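Dally-like protein (PDB 3ODN) probably serves as a cell-surface heparan sulfate proteoglycan of the glypican family, its core domain being an elongated bundle of helices linked to Hedgehog signalling. Local coordinates at residues M273-V276 with A277-L281; E398-L401 with D402-V405. The protein carries 2 engineered substitutions. All blocks are in the same frame, centred on the assembly; numbering follows the deposited sequence.

Contact 1: M273-V276 with A277-L281; sequences MDKV and AERLL
Val276 and Leu280, one helical turn apart on helix 260-281, form the tightly packed side of this contact. Their methyls, Val276 CG1 and Leu280 CD1, lie 4.2 Å apart, and the backbone joins the same two residues: Leu280 N donates to Val276 O at 2.8 Å, in the carbonyl plane. Branched and apolar, both residues suit a buried face, where Val276 packs on Leu492 and Tyr496 of helix 479-496 and Leu280 on Thr197 and Tyr200 of helix 182-214. The small methyl of Ala277 touches Arg409 of helix 400-414, and its size is consistent with the close approach of that helix.

The other side is polar and partly open to solvent. Lys275 sends CG anti to its own N (chi1 178°), then bends at the next two bonds, which carries NZ over to Glu278. There NZ meets OE1 at 3.0 Å on the syn side of the carboxylate, 18° out of its plane, in a salt bridge. Arg279 NH1 rests 3.5 Å from Lys275 CD, so the same methylene touches both the acid and the guanidinium. With an alanine in place of Lys275, Glu278 would probably lose its charge partner within this turn and Arg279 the methylenes beside NH1. Asp274 turns instead to Arg409, in a salt bridge. Such a division between an apolar and a charged face marks an amphipathic helix, here within the glypican helical bundle.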
loop_
_atom_site.group_PDB
_atom_site.type_symbol
_atom_site.label_atom_id
_atom_site.label_comp_id
_atom_site.label_asym_id
_atom_site.label_seq_id
_atom_site.Cartn_x
_atom_site.Cartn_y
_atom_site.Cartn_z
ATOM N N MET A 273 -6.175 -1.431 1.688
ATOM C CA MET A 273 -4.915 -2.182 1.509
ATOM C C MET A 273 -5.226 -3.631 1.154
ATOM O O MET A 273 -4.509 -4.223 0.337
ATOM C CB MET A 273 -4.031 -2.165 2.789
ATOM C CG MET A 273 -3.151 -0.960 2.903
ATOM S SD MET A 273 -1.802 -0.843 1.704
ATOM C CE MET A 273 -0.659 -1.991 2.414
ATOM N N ASP A 274 -6.288 -4.205 1.769
ATOM C CA ASP A 274 -6.702 -5.580 1.468
ATOM C C ASP A 274 -7.275 -5.759 0.055
ATOM O O ASP A 274 -7.128 -6.831 -0.528
ATOM C CB ASP A 274 -7.681 -6.114 2.498
ATOM C CG ASP A 274 -7.613 -7.621 2.545
ATOM O OD1 ASP A 274 -6.607 -8.151 3.075
ATOM O OD2 ASP A 274 -8.522 -8.276 1.984
ATOM N N LYS A 275 -7.958 -4.738 -0.477
ATOM C CA LYS A 275 -8.532 -4.811 -1.814
ATOM C C LYS A 275 -7.429 -4.709 -2.868
ATOM O O LYS A 275 -7.452 -5.453 -3.836
ATOM C CB LYS A 275 -9.676 -3.790 -1.995
ATOM C CG LYS A 275 -10.323 -3.759 -3.397
ATOM C CD LYS A 275 -11.043 -5.058 -3.855
ATOM C CE LYS A 275 -12.129 -5.529 -2.912
ATOM N NZ LYS A 275 -12.993 -6.556 -3.537
ATOM N N VAL A 276 -6.432 -3.848 -2.638
ATOM C CA VAL A 276 -5.254 -3.682 -3.489
ATOM C C VAL A 276 -4.403 -4.977 -3.510
ATOM O O VAL A 276 -4.037 -5.407 -4.593
ATOM C CB VAL A 276 -4.457 -2.384 -3.123
ATOM C CG1 VAL A 276 -3.132 -2.282 -3.868
ATOM C CG2 VAL A 276 -5.293 -1.142 -3.387
ATOM N N ALA A 277 -4.170 -5.648 -2.346
ATOM C CA ALA A 277 -3.442 -6.937 -2.273
ATOM C C ALA A 277 -4.174 -8.033 -3.063
ATOM O O ALA A 277 -3.547 -8.870 -3.728
ATOM C CB ALA A 277 -3.288 -7.372 -0.826
ATOM N N GLU A 278 -5.507 -8.018 -2.979
ATOM C CA GLU A 278 -6.402 -8.909 -3.692
ATOM C C GLU A 278 -6.209 -8.725 -5.223
ATOM O O GLU A 278 -6.066 -9.710 -5.950
ATOM C CB GLU A 278 -7.816 -8.573 -3.284
ATOM C CG GLU A 278 -8.789 -9.725 -3.406
ATOM C CD GLU A 278 -10.176 -9.285 -2.998
ATOM O OE1 GLU A 278 -10.850 -8.661 -3.846
ATOM O OE2 GLU A 278 -10.549 -9.471 -1.815
ATOM N N ARG A 279 -6.103 -7.471 -5.688
ATOM C CA ARG A 279 -5.861 -7.159 -7.105
ATOM C C ARG A 279 -4.460 -7.519 -7.520
ATOM O O ARG A 279 -4.265 -8.081 -8.585
ATOM C CB ARG A 279 -6.146 -5.696 -7.390
ATOM C CG ARG A 279 -7.381 -5.539 -8.227
ATOM C CD ARG A 279 -8.239 -4.504 -7.584
ATOM N NE ARG A 279 -9.529 -4.364 -8.258
ATOM C CZ ARG A 279 -10.586 -5.134 -8.025
ATOM N NH1 ARG A 279 -10.509 -6.140 -7.158
ATOM N NH2 ARG A 279 -11.721 -4.922 -8.672
ATOM N N LEU A 280 -3.492 -7.302 -6.650
ATOM C CA LEU A 280 -2.104 -7.713 -6.882
ATOM C C LEU A 280 -1.911 -9.228 -6.950
ATOM O O LEU A 280 -1.021 -9.709 -7.652
ATOM C CB LEU A 280 -1.183 -7.103 -5.826
ATOM C CG LEU A 280 -0.949 -5.611 -5.982
ATOM C CD1 LEU A 280 -0.130 -5.095 -4.841
ATOM C CD2 LEU A 280 -0.281 -5.324 -7.280
ATOM N N LEU A 281 -2.737 -9.983 -6.237
ATOM C CA LEU A 281 -2.645 -11.441 -6.285
ATOM C C LEU A 281 -3.516 -11.985 -7.385
ATOM O O LEU A 281 -3.261 -13.084 -7.869
ATOM C CB LEU A 281 -3.003 -12.089 -4.924
ATOM C CG LEU A 281 -2.063 -11.778 -3.767
ATOM C CD1 LEU A 281 -2.683 -12.179 -2.423
ATOM C CD2 LEU A 281 -0.668 -12.357 -3.994
#

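Contact 2: E398-L401 with D402-V405; sequences EPIL and DRIV
Ile400 and Arg403 lie side by side and point the same way, the guanidinium folded back over the isoleucine. Arg403 leaves the backbone with CG anti to N (chi1 -161°), and bends at its next two bonds bring NH2 to 3.3 Å from Ile400 CG1, while NH1 approaches Ile400 CG2 at 3.5 Å. One face of the guanidinium thus looks onto Ile400, whose CA lies over it; a long chain with a flat, charged end can cover an exposed isoleucine in this way while staying at the surface.

Leu401 and Ile404 cross at an angle, Leu401 CD1 meeting Ile404 CG2 at 3.9 Å. Both are buried against helix 48-106: Leu401 lies on Phe84 and Ile87, where a large apolar group belongs, and Ile404 on Lys83, presumably against its aliphatic part.

Pro399 occupies the N-cap position, and the Asp402 side chain swings back across its ring, Asp402 OD1 standing 3.4 Å from Pro399 CG. Proline suits this place because its missing N-H costs a helix start nothing. Its carbonyl opens the bonding: Arg403 N reaches Pro399 O at 3.2 Å, in the carbonyl plane, and Val405 N reaches Leu401 O at 3.0 Å.

The chemistry implies a helix start shaped by apolar packing and main-chain bonds, with the acid of Asp402 in the first turn, where its negative charge is likely to suit the positive end of the helix dipole.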
loop_
_atom_site.group_PDB
_atom_site.type_symbol
_atom_site.label_atom_id
_atom_site.label_comp_id
_atom_site.label_asym_id
_atom_site.label_seq_id
_atom_site.Cartn_x
_atom_site.Cartn_y
_atom_site.Cartn_z
ATOM N N GLU A 398 5.789 -20.651 -6.669
ATOM C CA GLU A 398 5.191 -19.408 -6.180
ATOM C C GLU A 398 6.182 -18.220 -6.225
ATOM O O GLU A 398 7.234 -18.282 -5.569
ATOM C CB GLU A 398 4.649 -19.599 -4.776
ATOM N N PRO A 399 5.871 -17.145 -7.009
ATOM C CA PRO A 399 6.803 -16.001 -7.110
ATOM C C PRO A 399 7.033 -15.297 -5.781
ATOM O O PRO A 399 6.130 -15.263 -4.942
ATOM C CB PRO A 399 6.138 -15.084 -8.146
ATOM C CG PRO A 399 5.183 -15.957 -8.883
ATOM C CD PRO A 399 4.683 -16.929 -7.862
ATOM N N ILE A 400 8.248 -14.767 -5.576
ATOM C CA ILE A 400 8.638 -14.115 -4.326
ATOM C C ILE A 400 7.781 -12.878 -3.985
ATOM O O ILE A 400 7.429 -12.685 -2.810
ATOM C CB ILE A 400 10.193 -14.013 -4.161
ATOM C CG1 ILE A 400 10.774 -15.397 -3.773
ATOM C CG2 ILE A 400 10.636 -12.971 -3.139
ATOM C CD1 ILE A 400 12.249 -15.688 -4.264
ATOM N N LEU A 401 7.340 -12.123 -5.027
ATOM C CA LEU A 401 6.464 -10.960 -4.834
ATOM C C LEU A 401 5.061 -11.400 -4.419
ATOM O O LEU A 401 4.472 -10.739 -3.578
ATOM C CB LEU A 401 6.489 -9.993 -6.047
ATOM C CG LEU A 401 5.964 -8.548 -5.839
ATOM C CD1 LEU A 401 6.840 -7.747 -4.910
ATOM C CD2 LEU A 401 5.945 -7.799 -7.144
ATOM N N ASP A 402 4.558 -12.548 -4.912
ATOM C CA ASP A 402 3.246 -13.077 -4.478
ATOM C C ASP A 402 3.272 -13.495 -2.999
ATOM O O ASP A 402 2.309 -13.232 -2.268
ATOM C CB ASP A 402 2.788 -14.260 -5.347
ATOM C CG ASP A 402 2.247 -13.836 -6.701
ATOM O OD1 ASP A 402 3.058 -13.661 -7.635
ATOM O OD2 ASP A 402 1.016 -13.665 -6.821
ATOM N N ARG A 403 4.403 -14.098 -2.558
ATOM C CA ARG A 403 4.654 -14.538 -1.172
ATOM C C ARG A 403 4.670 -13.323 -0.224
ATOM O O ARG A 403 4.007 -13.361 0.816
ATOM C CB ARG A 403 5.995 -15.312 -1.096
ATOM C CG ARG A 403 6.186 -16.193 0.129
ATOM C CD ARG A 403 7.332 -15.710 1.017
ATOM N NE ARG A 403 8.650 -16.098 0.502
ATOM C CZ ARG A 403 9.551 -15.254 -0.006
ATOM N NH1 ARG A 403 9.292 -13.950 -0.065
ATOM N NH2 ARG A 403 10.720 -15.706 -0.446
ATOM N N ILE A 404 5.407 -12.248 -0.600
ATOM C CA ILE A 404 5.483 -11.017 0.187
ATOM C C ILE A 404 4.130 -10.290 0.281
ATOM O O ILE A 404 3.769 -9.866 1.375
ATOM C CB ILE A 404 6.747 -10.126 -0.080
ATOM C CG1 ILE A 404 7.117 -9.253 1.137
ATOM C CG2 ILE A 404 6.633 -9.276 -1.336
ATOM C CD1 ILE A 404 7.390 -9.989 2.441
ATOM N N VAL A 405 3.337 -10.262 -0.813
ATOM C CA VAL A 405 1.999 -9.662 -0.810
ATOM C C VAL A 405 1.041 -10.410 0.141
ATOM O O VAL A 405 0.362 -9.762 0.935
ATOM C CB VAL A 405 1.421 -9.443 -2.233
ATOM C CG1 VAL A 405 -0.026 -8.941 -2.182
ATOM C CG2 VAL A 405 2.292 -8.464 -3.010
#

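Contacts 1 and 2 are local contacts along two neighbouring helices, 260-281 and the start of 400-414, with centres about 13 Å apart. They meet directly where Leu281 CG packs on Val405 CG1 at 3.8 Å, and Leu281 CD2 approaches Asp402 OD2 at 3.5 Å. Each has four buried residues, but contact 1 sits nearer the middle of the chain and has none fully exposed, whereas contact 2 begins a helix and leaves three exposed. Contact 1 faces helices 182-214 and 479-496 as well as 400-414; contact 2 leans on helices 48-106 and 260-281. Opposite charges pair within 273-281, while in 398-405 the arginine covers an aliphatic neighbour instead.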